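Local coordinates for histidine kinase (Synechocystis sp., PDB 5DFY), which senses light through a phycocyanobilin-binding GAF domain, the part described here, and probably passes the signal on as a histidine kinase by phosphorylating a protein histidine, at residues 146-154 and 166-177; 155-166 and 188-197. All coordinates share one frame; numbering follows the deposited sequence. Where two conformers were deposited one is given.

Contact 1: 146-154 and 166-177; sequences FEIRAFLTV and LGAYQNGAPRHW. With CYC (phycocyanobilin), chain B.
Strands 150-154 and 166-170 pair antiparallel, their axes 4.6 Å apart, from V154-L166 to A150-Q170, where a classic beta bulge lets R149 N (2.9 Å) and A150 N both donate to Q170 O. T153 and Y169 project from the face of this GAF-domain hairpin that meets the chromophore. Y169 OH donates to phycocyanobilin OB at 2.6 Å, with OB at the ring edge near its plane, and T153 OG1, set beside its own backbone N by a chi1 of -62°, donates to the same OB at 2.9 Å. F151 CB and I148 CD1 approach Y169 CD1 obliquely from opposite sides of the ring plane, at 3.5 and 3.6 Å. On the sheet face of A150, L152 and V154, L152 CB sits over the six-membered ring of W177, 3.9 Å from its centroid and 8° off the normal, while R175 CD lies against the opposite face; W177 NE1 donates to V127 O. Beyond the bulge the R149 guanidinium takes P174 CD over one face, its NE bridged to D129. Two donors therefore grip one bilin carbonyl oxygen, which would be expected to polarise it and fix that end of the chromophore.

Contact 2: 155-166 and 188-197; sequences PVFVGEQLWGLL and IANQLGVAVY
With CG1 anti to the backbone N in both V156 (chi1 -179°) and V158 (chi1 169°), each valine sends its two methyls against helix 188-197: V156 CG1 meets G193 CA and its CG2 meets A189 CB, while V158 CG2 lies 3.9 Å from V196 CG1. This is the sheet-on-helix layer of the GAF fold, the helix running 31° from strand 155-158 at an axis distance of 6.4 Å. Small residues, A189 and G193, stand at the closest approach. A189 CB reaches P155 O, and at G193, which has no side chain, CA makes a C-H...O contact with F157 O at 3.1 Å. No direct hydrogen bond crosses the interface; two waters do the work instead. Water 3 donates to P155 O and N190 OD1 and accepts from F157 N, and water 4 donates to F157 O and N190 O. Midway along the hairpin, L166 CD2 packs on A189 CB and I188 CG2. Toward the tip, V196 CG1 approaches the W163 ring obliquely, 4.2 Å from NE1, and a classic bulge sets W163 and G164 both opposite V156. Helix residues also meet the second subunit, where Y197 packs on V194 of that chain. The type II' turn from V158 to Q161 closes the hairpin, and its G159 CA lies over one face of the Y197 ring, 4.0 Å from CD2.

How the contacts relate
Contacts 1 and 2 occupy successive portions of one hairpin, with centres about 20 Å apart on opposite sides of the chain's centre. They share L166 and meet where V154 CG2 packs on A189 CB at 3.5 Å and T153 CG2 on L165 CB at 3.9 Å. Contact 1 supplies T153 and Y169, which bind the bilin directly, and belongs to a pocket that D108, R118, T136, H139 and N142 complete through further hydrogen bonds, with C138 as the covalent anchor. Contact 2 lies farther along the hairpin: the L166 side chain is about 7 Å from phycocyanobilin, while L165 touches it. Continuous strands thus connect the chromophore with the helix that reaches the second subunit.

Contact 1: 146-154 and 166-177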
loop_
_atom_site.group_PDB
_atom_site.type_symbol
_atom_site.label_atom_id
_atom_site.label_comp_id
_atom_site.label_asym_id
_atom_site.label_seq_id
_atom_site.Cartn_x
_atom_site.Cartn_y
_atom_site.Cartn_z
ATOM N N PHE A 146 7.344 -31.225 -1.426
ATOM C CA PHE A 146 6.216 -30.555 -0.805
ATOM C C PHE A 146 4.868 -31.008 -1.374
ATOM O O PHE A 146 3.826 -30.418 -1.091
ATOM C CB PHE A 146 6.405 -29.045 -0.942
ATOM C CG PHE A 146 7.613 -28.534 -0.183
ATOM C CD1 PHE A 146 7.895 -28.995 1.097
ATOM C CD2 PHE A 146 8.468 -27.626 -0.751
ATOM C CE1 PHE A 146 9.005 -28.542 1.777
ATOM C CE2 PHE A 146 9.577 -27.180 -0.070
ATOM C CZ PHE A 146 9.837 -27.623 1.184
ATOM N N GLU A 147 4.875 -32.106 -2.117
ATOM C CA GLU A 147 3.670 -32.726 -2.668
ATOM C C GLU A 147 2.874 -31.730 -3.531
ATOM O O GLU A 147 1.652 -31.674 -3.478
ATOM C CB GLU A 147 2.786 -33.321 -1.554
ATOM C CG GLU A 147 1.856 -34.397 -2.097
ATOM C CD GLU A 147 1.110 -35.182 -1.032
ATOM O OE1 GLU A 147 1.045 -34.761 0.147
ATOM O OE2 GLU A 147 0.567 -36.251 -1.375
ATOM N N ILE A 148 3.595 -30.965 -4.339
ATOM C CA ILE A 148 2.989 -29.989 -5.233
ATOM C C ILE A 148 2.935 -30.567 -6.646
ATOM O O ILE A 148 3.973 -30.762 -7.274
ATOM C CB ILE A 148 3.785 -28.672 -5.250
ATOM C CG1 ILE A 148 3.749 -28.021 -3.858
ATOM C CG2 ILE A 148 3.171 -27.730 -6.264
ATOM C CD1 ILE A 148 4.766 -26.893 -3.659
ATOM N N ARG A 149 1.739 -30.865 -7.137
ATOM C CA ARG A 149 1.570 -31.330 -8.505
ATOM C C ARG A 149 1.222 -30.189 -9.453
ATOM O O ARG A 149 1.521 -30.249 -10.638
ATOM C CB ARG A 149 0.484 -32.392 -8.576
ATOM C CG ARG A 149 0.268 -32.981 -9.972
ATOM C CD ARG A 149 1.497 -33.758 -10.466
ATOM N NE ARG A 149 1.254 -34.236 -11.816
ATOM C CZ ARG A 149 0.539 -35.322 -12.102
ATOM N NH1 ARG A 149 0.023 -36.076 -11.134
ATOM N NH2 ARG A 149 0.341 -35.658 -13.366
ATOM N N ALA A 150 0.545 -29.170 -8.923
ATOM C CA ALA A 150 0.111 -28.000 -9.708
ATOM C C ALA A 150 0.140 -26.821 -8.758
ATOM O O ALA A 150 -0.151 -26.999 -7.587
ATOM C CB ALA A 150 -1.284 -28.171 -10.271
ATOM N N PHE A 151 0.503 -25.624 -9.225
ATOM C CA PHE A 151 0.518 -24.477 -8.315
ATOM C C PHE A 151 0.141 -23.191 -8.999
ATOM O O PHE A 151 0.319 -23.026 -10.196
ATOM C CB PHE A 151 1.883 -24.320 -7.627
ATOM C CG PHE A 151 3.023 -23.925 -8.523
ATOM C CD1 PHE A 151 3.262 -22.585 -8.819
ATOM C CD2 PHE A 151 3.897 -24.880 -9.017
ATOM C CE1 PHE A 151 4.327 -22.208 -9.629
ATOM C CE2 PHE A 151 4.974 -24.511 -9.825
ATOM C CZ PHE A 151 5.190 -23.174 -10.134
ATOM N N LEU A 152 -0.349 -22.268 -8.194
ATOM C CA LEU A 152 -0.651 -20.924 -8.638
ATOM C C LEU A 152 -0.072 -19.998 -7.559
ATOM O O LEU A 152 -0.553 -20.009 -6.420
ATOM C CB LEU A 152 -2.151 -20.747 -8.802
ATOM C CG LEU A 152 -2.708 -19.343 -9.027
ATOM C CD1 LEU A 152 -1.974 -18.578 -10.066
ATOM C CD2 LEU A 152 -4.179 -19.448 -9.347
ATOM N N THR A 153 0.972 -19.235 -7.891
ATOM C CA THR A 153 1.675 -18.461 -6.887
ATOM C C THR A 153 1.708 -17.009 -7.347
ATOM O O THR A 153 2.100 -16.713 -8.469
ATOM C CB THR A 153 3.085 -19.062 -6.629
ATOM O OG1 THR A 153 2.908 -20.394 -6.118
ATOM C CG2 THR A 153 3.880 -18.258 -5.619
ATOM N N VAL A 154 1.233 -16.124 -6.470
ATOM C CA VAL A 154 1.056 -14.697 -6.780
ATOM C C VAL A 154 1.804 -13.841 -5.766
ATOM O O VAL A 154 2.126 -14.290 -4.672
ATOM C CB VAL A 154 -0.422 -14.300 -6.804
ATOM C CG1 VAL A 154 -1.188 -15.144 -7.773
ATOM C CG2 VAL A 154 -1.050 -14.414 -5.429
ATOM N N LEU A 166 1.896 -15.680 -2.063
ATOM C CA LEU A 166 0.712 -16.453 -1.677
ATOM C C LEU A 166 0.539 -17.563 -2.704
ATOM O O LEU A 166 0.379 -17.293 -3.886
ATOM C CB LEU A 166 -0.522 -15.545 -1.628
ATOM C CG LEU A 166 -1.849 -16.220 -1.265
ATOM C CD1 LEU A 166 -1.815 -16.844 0.108
ATOM C CD2 LEU A 166 -2.957 -15.192 -1.326
ATOM N N GLY A 167 0.649 -18.818 -2.258
ATOM C CA GLY A 167 0.561 -19.958 -3.154
ATOM C C GLY A 167 -0.639 -20.842 -2.896
ATOM O O GLY A 167 -0.996 -21.085 -1.756
ATOM N N ALA A 168 -1.244 -21.305 -3.976
ATOM C CA ALA A 168 -2.314 -22.294 -3.957
ATOM C C ALA A 168 -1.817 -23.544 -4.702
ATOM O O ALA A 168 -1.243 -23.442 -5.788
ATOM C CB ALA A 168 -3.557 -21.743 -4.590
ATOM N N TYR A 169 -2.048 -24.719 -4.110
ATOM C CA TYR A 169 -1.425 -25.964 -4.571
ATOM C C TYR A 169 -2.428 -27.080 -4.695
ATOM O O TYR A 169 -3.310 -27.226 -3.855
ATOM C CB TYR A 169 -0.316 -26.396 -3.609
ATOM C CG TYR A 169 0.667 -25.281 -3.358
ATOM C CD1 TYR A 169 1.704 -25.043 -4.241
ATOM C CD2 TYR A 169 0.519 -24.434 -2.276
ATOM C CE1 TYR A 169 2.598 -23.993 -4.033
ATOM C CE2 TYR A 169 1.400 -23.398 -2.054
ATOM C CZ TYR A 169 2.438 -23.188 -2.936
ATOM O OH TYR A 169 3.294 -22.134 -2.703
ATOM N N GLN A 170 -2.284 -27.852 -5.770
ATOM C CA GLN A 170 -2.993 -29.117 -5.925
ATOM C C GLN A 170 -1.971 -30.207 -5.722
ATOM O O GLN A 170 -0.901 -30.166 -6.307
ATOM C CB GLN A 170 -3.660 -29.224 -7.304
ATOM C CG GLN A 170 -4.991 -29.955 -7.295
ATOM C CD GLN A 170 -6.110 -29.140 -6.669
ATOM O OE1 GLN A 170 -5.964 -27.944 -6.438
ATOM N NE2 GLN A 170 -7.231 -29.779 -6.399
ATOM N N ASN A 171 -2.324 -31.196 -4.907
ATOM C CA ASN A 171 -1.366 -32.191 -4.434
ATOM C C ASN A 171 -1.412 -33.538 -5.129
ATOM O O ASN A 171 -0.392 -34.220 -5.194
ATOM C CB ASN A 171 -1.578 -32.450 -2.957
ATOM C CG ASN A 171 -1.053 -31.348 -2.085
ATOM O OD1 ASN A 171 -1.018 -30.183 -2.487
ATOM N ND2 ASN A 171 -0.621 -31.706 -0.893
ATOM N N GLY A 172 -2.583 -33.910 -5.623
ATOM C CA GLY A 172 -2.805 -35.270 -6.097
ATOM C C GLY A 172 -3.189 -35.457 -7.542
ATOM O O GLY A 172 -3.461 -36.587 -7.964
ATOM N N ALA A 173 -3.225 -34.373 -8.306
ATOM C CA ALA A 173 -3.583 -34.415 -9.717
ATOM C C ALA A 173 -3.177 -33.097 -10.351
ATOM O O ALA A 173 -3.061 -32.078 -9.661
ATOM C CB ALA A 173 -5.060 -34.632 -9.898
ATOM N N PRO A 174 -2.981 -33.096 -11.669
ATOM C CA PRO A 174 -2.756 -31.818 -12.338
ATOM C C PRO A 174 -4.025 -30.991 -12.318
ATOM O O PRO A 174 -5.121 -31.495 -12.048
ATOM C CB PRO A 174 -2.334 -32.218 -13.752
ATOM C CG PRO A 174 -2.781 -33.614 -13.929
ATOM C CD PRO A 174 -2.881 -34.248 -12.585
ATOM N N ARG A 175 -3.874 -29.702 -12.592
ATOM C CA ARG A 175 -4.994 -28.799 -12.555
ATOM C C ARG A 175 -4.790 -27.713 -13.574
ATOM O O ARG A 175 -3.795 -26.992 -13.501
ATOM C CB ARG A 175 -5.146 -28.170 -11.173
ATOM C CG ARG A 175 -6.282 -27.199 -11.089
ATOM C CD ARG A 175 -6.553 -26.807 -9.663
ATOM N NE ARG A 175 -7.661 -25.877 -9.610
ATOM C CZ ARG A 175 -8.320 -25.537 -8.522
ATOM N NH1 ARG A 175 -7.977 -26.041 -7.347
ATOM N NH2 ARG A 175 -9.325 -24.682 -8.605
ATOM N N HIS A 176 -5.747 -27.553 -14.474
ATOM C CA HIS A 176 -5.693 -26.432 -15.403
ATOM C C HIS A 176 -6.272 -25.205 -14.727
ATOM O O HIS A 176 -7.480 -25.129 -14.528
ATOM C CB HIS A 176 -6.457 -26.718 -16.683
ATOM C CG HIS A 176 -6.440 -25.568 -17.643
ATOM N ND1 HIS A 176 -7.568 -25.118 -18.298
ATOM C CD2 HIS A 176 -5.429 -24.757 -18.037
ATOM C CE1 HIS A 176 -7.247 -24.092 -19.068
ATOM N NE2 HIS A 176 -5.957 -23.850 -18.925
ATOM N N TRP A 177 -5.402 -24.262 -14.366
ATOM C CA TRP A 177 -5.829 -23.052 -13.692
ATOM C C TRP A 177 -6.518 -22.106 -14.669
ATOM O O TRP A 177 -5.969 -21.813 -15.723
ATOM C CB TRP A 177 -4.639 -22.352 -13.058
ATOM C CG TRP A 177 -3.866 -23.204 -12.071
ATOM C CD1 TRP A 177 -2.687 -23.855 -12.300
ATOM C CD2 TRP A 177 -4.214 -23.473 -10.711
ATOM N NE1 TRP A 177 -2.273 -24.501 -11.160
ATOM C CE2 TRP A 177 -3.198 -24.280 -10.172
ATOM C CE3 TRP A 177 -5.289 -23.106 -9.891
ATOM C CZ2 TRP A 177 -3.225 -24.733 -8.860
ATOM C CZ3 TRP A 177 -5.310 -23.559 -8.595
ATOM C CH2 TRP A 177 -4.282 -24.349 -8.087
HETATM C CHA CYC B . 11.788 -20.725 -10.118
HETATM N NA CYC B . 11.009 -21.058 -7.724
HETATM C C1A CYC B . 10.925 -20.560 -9.104
HETATM C C2A CYC B . 9.629 -19.808 -9.205
HETATM C C3A CYC B . 8.956 -19.856 -7.928
HETATM C C4A CYC B . 9.806 -20.639 -7.018
HETATM C CMA CYC B . 7.633 -19.199 -7.631
HETATM C CAA CYC B . 9.181 -19.062 -10.449
HETATM C CBA CYC B . 9.965 -17.737 -10.328
HETATM C CGA CYC B . 9.826 -16.752 -11.487
HETATM O O1A CYC B . 9.341 -17.148 -12.570
HETATM O O2A CYC B . 10.221 -15.539 -11.384
HETATM C CHB CYC B . 9.642 -20.953 -5.571
HETATM N NB CYC B . 7.175 -21.411 -5.573
HETATM C C1B CYC B . 8.479 -21.049 -4.950
HETATM C C2B CYC B . 8.264 -20.849 -3.512
HETATM C C3B CYC B . 6.911 -21.074 -3.225
HETATM C C4B CYC B . 6.195 -21.451 -4.463
HETATM C CMB CYC B . 9.367 -20.463 -2.551
HETATM C CAB CYC B . 6.245 -20.973 -1.858
HETATM C CBB CYC B . 5.278 -19.798 -1.834
HETATM O OB CYC B . 5.030 -21.727 -4.626
HETATM N NC CYC B . 14.515 -23.883 -6.547
HETATM C C1C CYC B . 14.708 -24.695 -5.633
HETATM C C2C CYC B . 16.291 -25.348 -5.779
HETATM C C3C CYC B . 16.950 -24.472 -6.490
HETATM C C4C CYC B . 15.800 -23.804 -7.412
HETATM C CMC CYC B . 16.875 -25.694 -4.361
HETATM C CAC CYC B . 18.176 -25.009 -7.417
HETATM C CBC CYC B . 19.344 -25.348 -6.519
HETATM O OC CYC B . 13.928 -25.007 -4.755
HETATM C CHD CYC B . 15.993 -23.209 -8.598
HETATM N ND CYC B . 13.733 -22.005 -8.892
HETATM C C1D CYC B . 14.915 -22.509 -9.361
HETATM C C2D CYC B . 15.002 -22.287 -10.706
HETATM C C3D CYC B . 13.878 -21.629 -11.084
HETATM C C4D CYC B . 13.091 -21.453 -9.951
HETATM C CMD CYC B . 16.191 -22.710 -11.557
HETATM C CAD CYC B . 13.539 -21.169 -12.480
HETATM C CBD CYC B . 12.588 -22.140 -13.149
HETATM C CGD CYC B . 13.285 -23.470 -13.374
HETATM O O1D CYC B . 12.967 -24.492 -12.707
HETATM O O2D CYC B . 14.204 -23.575 -14.232
HETATM O O HOH W 1 1.284 -28.916 -1.714
HETATM O O HOH W 2 0.101 -36.703 -3.997
#

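Contact 2: 155-166 and 188-197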
loop_
_atom_site.group_PDB
_atom_site.type_symbol
_atom_site.label_atom_id
_atom_site.label_comp_id
_atom_site.label_asym_id
_atom_site.label_seq_id
_atom_site.Cartn_x
_atom_site.Cartn_y
_atom_site.Cartn_z
ATOM N N PRO A 155 2.095 -12.580 -6.125
ATOM C CA PRO A 155 2.842 -11.724 -5.212
ATOM C C PRO A 155 1.985 -11.029 -4.173
ATOM O O PRO A 155 0.833 -10.704 -4.460
ATOM C CB PRO A 155 3.464 -10.675 -6.152
ATOM C CG PRO A 155 2.581 -10.633 -7.312
ATOM C CD PRO A 155 1.872 -11.950 -7.440
ATOM N N VAL A 156 2.549 -10.820 -2.986
ATOM C CA VAL A 156 1.913 -10.052 -1.934
ATOM C C VAL A 156 2.705 -8.764 -1.743
ATOM O O VAL A 156 3.845 -8.810 -1.243
ATOM C CB VAL A 156 1.867 -10.834 -0.614
ATOM C CG1 VAL A 156 1.167 -10.003 0.439
ATOM C CG2 VAL A 156 1.159 -12.170 -0.796
ATOM N N PHE A 157 2.108 -7.636 -2.123
ATOM C CA PHE A 157 2.707 -6.322 -1.920
ATOM C C PHE A 157 2.131 -5.672 -0.683
ATOM O O PHE A 157 0.916 -5.642 -0.492
ATOM C CB PHE A 157 2.497 -5.410 -3.131
ATOM C CG PHE A 157 3.511 -5.617 -4.207
ATOM C CD1 PHE A 157 3.410 -6.699 -5.057
ATOM C CD2 PHE A 157 4.587 -4.747 -4.348
ATOM C CE1 PHE A 157 4.356 -6.934 -6.036
ATOM C CE2 PHE A 157 5.538 -4.972 -5.333
ATOM C CZ PHE A 157 5.419 -6.059 -6.172
ATOM N N VAL A 158 3.036 -5.199 0.162
ATOM C CA VAL A 158 2.696 -4.512 1.398
ATOM C C VAL A 158 3.188 -3.101 1.197
ATOM O O VAL A 158 4.395 -2.845 1.154
ATOM C CB VAL A 158 3.331 -5.194 2.610
ATOM C CG1 VAL A 158 3.217 -4.358 3.897
ATOM C CG2 VAL A 158 2.679 -6.557 2.808
ATOM N N GLY A 159 2.250 -2.173 1.018
ATOM C CA GLY A 159 2.646 -0.822 0.694
ATOM C C GLY A 159 3.379 -0.855 -0.616
ATOM O O GLY A 159 2.873 -1.394 -1.600
ATOM N N GLU A 160 4.674 -0.348 -0.525
ATOM C CA GLU A 160 5.366 -0.346 -1.800
ATOM C C GLU A 160 6.296 -1.556 -1.964
ATOM O O GLU A 160 6.974 -1.684 -2.976
ATOM C CB GLU A 160 6.134 0.979 -1.974
ATOM C CG GLU A 160 7.225 1.222 -0.966
ATOM C CD GLU A 160 7.876 2.615 -1.114
ATOM O OE1 GLU A 160 7.734 3.252 -2.173
ATOM O OE2 GLU A 160 8.535 3.069 -0.157
ATOM N N GLN A 161 6.252 -2.441 -1.121
ATOM C CA GLN A 161 7.237 -3.517 -1.090
ATOM C C GLN A 161 6.704 -4.902 -1.439
ATOM O O GLN A 161 5.606 -5.272 -1.058
ATOM C CB GLN A 161 7.858 -3.570 0.282
ATOM C CG GLN A 161 8.569 -2.260 0.558
ATOM C CD GLN A 161 9.147 -2.170 1.931
ATOM O OE1 GLN A 161 8.793 -2.939 2.823
ATOM N NE2 GLN A 161 10.048 -1.207 2.120
ATOM N N LEU A 162 7.508 -5.651 -2.176
ATOM C CA LEU A 162 7.242 -7.072 -2.420
ATOM C C LEU A 162 7.582 -7.817 -1.147
ATOM O O LEU A 162 8.743 -8.079 -0.845
ATOM C CB LEU A 162 8.056 -7.615 -3.597
ATOM C CG LEU A 162 7.903 -9.130 -3.840
ATOM C CD1 LEU A 162 6.481 -9.496 -4.166
ATOM C CD2 LEU A 162 8.847 -9.568 -4.963
ATOM N N TRP A 163 6.546 -8.139 -0.385
ATOM C CA TRP A 163 6.704 -8.670 0.946
ATOM C C TRP A 163 6.798 -10.195 0.964
ATOM O O TRP A 163 7.466 -10.775 1.813
ATOM C CB TRP A 163 5.518 -8.186 1.778
ATOM C CG TRP A 163 5.316 -8.799 3.123
ATOM C CD1 TRP A 163 5.705 -8.290 4.326
ATOM C CD2 TRP A 163 4.620 -10.018 3.413
ATOM N NE1 TRP A 163 5.301 -9.119 5.345
ATOM C CE2 TRP A 163 4.640 -10.189 4.811
ATOM C CE3 TRP A 163 3.980 -10.980 2.629
ATOM C CZ2 TRP A 163 4.042 -11.278 5.440
ATOM C CZ3 TRP A 163 3.396 -12.058 3.256
ATOM C CH2 TRP A 163 3.439 -12.207 4.646
ATOM N N GLY A 164 6.137 -10.827 0.011
ATOM C CA GLY A 164 6.070 -12.277 0.037
ATOM C C GLY A 164 5.241 -12.809 -1.109
ATOM O O GLY A 164 4.915 -12.098 -2.060
ATOM N N LEU A 165 4.887 -14.084 -0.983
ATOM C CA LEU A 165 4.135 -14.826 -1.976
ATOM C C LEU A 165 2.963 -15.525 -1.304
ATOM O O LEU A 165 3.055 -15.926 -0.150
ATOM C CB LEU A 165 4.996 -15.876 -2.681
ATOM C CG LEU A 165 6.311 -15.406 -3.290
ATOM C CD1 LEU A 165 7.090 -16.587 -3.864
ATOM C CD2 LEU A 165 6.054 -14.405 -4.368
ATOM N N LEU A 166 1.896 -15.680 -2.063
ATOM C CA LEU A 166 0.712 -16.453 -1.677
ATOM C C LEU A 166 0.539 -17.563 -2.704
ATOM O O LEU A 166 0.379 -17.293 -3.886
ATOM C CB LEU A 166 -0.522 -15.545 -1.628
ATOM C CG LEU A 166 -1.849 -16.220 -1.265
ATOM C CD1 LEU A 166 -1.815 -16.844 0.108
ATOM C CD2 LEU A 166 -2.957 -15.192 -1.326
ATOM N N ILE A 188 -6.891 -11.393 -3.972
ATOM C CA ILE A 188 -6.842 -11.830 -2.578
ATOM C C ILE A 188 -5.477 -11.474 -1.982
ATOM O O ILE A 188 -5.367 -11.024 -0.829
ATOM C CB ILE A 188 -7.125 -13.355 -2.456
ATOM C CG1 ILE A 188 -8.580 -13.613 -2.803
ATOM C CG2 ILE A 188 -6.819 -13.864 -1.039
ATOM C CD1 ILE A 188 -8.949 -15.053 -2.890
ATOM N N ALA A 189 -4.422 -11.645 -2.767
ATOM C CA ALA A 189 -3.098 -11.286 -2.287
ATOM C C ALA A 189 -2.945 -9.764 -2.116
ATOM O O ALA A 189 -2.360 -9.315 -1.149
ATOM C CB ALA A 189 -2.008 -11.828 -3.226
ATOM N N ASN A 190 -3.493 -8.984 -3.044
ATOM C CA ASN A 190 -3.493 -7.525 -2.876
ATOM C C ASN A 190 -4.156 -7.137 -1.550
ATOM O O ASN A 190 -3.655 -6.301 -0.807
ATOM C CB ASN A 190 -4.244 -6.821 -4.000
ATOM C CG ASN A 190 -3.492 -6.799 -5.324
ATOM O OD1 ASN A 190 -2.281 -7.012 -5.392
ATOM N ND2 ASN A 190 -4.230 -6.521 -6.394
ATOM N N GLN A 191 -5.280 -7.766 -1.253
ATOM C CA GLN A 191 -6.037 -7.467 -0.036
ATOM C C GLN A 191 -5.264 -7.889 1.204
ATOM O O GLN A 191 -5.259 -7.200 2.220
ATOM C CB GLN A 191 -7.396 -8.167 -0.054
ATOM C CG GLN A 191 -8.203 -7.960 1.235
ATOM C CD GLN A 191 -8.415 -6.482 1.553
ATOM O OE1 GLN A 191 -7.892 -5.938 2.551
ATOM N NE2 GLN A 191 -9.168 -5.820 0.690
ATOM N N LEU A 192 -4.590 -9.029 1.122
ATOM C CA LEU A 192 -3.745 -9.492 2.218
ATOM C C LEU A 192 -2.649 -8.470 2.514
ATOM O O LEU A 192 -2.365 -8.147 3.667
ATOM C CB LEU A 192 -3.120 -10.849 1.897
ATOM C CG LEU A 192 -2.037 -11.323 2.861
ATOM C CD1 LEU A 192 -2.590 -11.507 4.277
ATOM C CD2 LEU A 192 -1.469 -12.636 2.325
ATOM N N GLY A 193 -2.008 -7.971 1.456
ATOM C CA GLY A 193 -0.920 -7.033 1.618
ATOM C C GLY A 193 -1.375 -5.741 2.280
ATOM O O GLY A 193 -0.673 -5.175 3.128
ATOM N N VAL A 194 -2.551 -5.259 1.881
ATOM C CA VAL A 194 -3.134 -4.077 2.513
ATOM C C VAL A 194 -3.454 -4.353 3.982
ATOM O O VAL A 194 -3.205 -3.513 4.829
ATOM C CB VAL A 194 -4.408 -3.619 1.764
ATOM C CG1 VAL A 194 -5.251 -2.688 2.621
ATOM C CG2 VAL A 194 -4.039 -2.958 0.478
ATOM N N ALA A 195 -3.990 -5.534 4.299
ATOM C CA ALA A 195 -4.275 -5.871 5.696
ATOM C C ALA A 195 -3.004 -5.897 6.523
ATOM O O ALA A 195 -2.988 -5.440 7.658
ATOM C CB ALA A 195 -4.989 -7.214 5.788
ATOM N N VAL A 196 -1.928 -6.464 5.976
ATOM C CA VAL A 196 -0.665 -6.487 6.683
ATOM C C VAL A 196 -0.157 -5.063 6.920
ATOM O O VAL A 196 0.250 -4.724 8.020
ATOM C CB VAL A 196 0.393 -7.336 5.927
ATOM C CG1 VAL A 196 1.752 -7.195 6.540
ATOM C CG2 VAL A 196 -0.044 -8.804 5.935
ATOM N N TYR A 197 -0.219 -4.213 5.900
ATOM C CA TYR A 197 0.321 -2.872 6.074
ATOM C C TYR A 197 -0.517 -2.080 7.083
ATOM O O TYR A 197 0.039 -1.380 7.916
ATOM C CB TYR A 197 0.408 -2.131 4.728
ATOM C CG TYR A 197 1.230 -0.866 4.784
ATOM C CD1 TYR A 197 2.447 -0.823 5.455
ATOM C CD2 TYR A 197 0.827 0.257 4.126
ATOM C CE1 TYR A 197 3.198 0.323 5.503
ATOM C CE2 TYR A 197 1.576 1.413 4.161
ATOM C CZ TYR A 197 2.763 1.435 4.839
ATOM O OH TYR A 197 3.503 2.593 4.882
HETATM O O HOH W 3 -0.113 -8.064 -3.917
HETATM O O HOH W 4 -1.348 -4.855 -1.648
#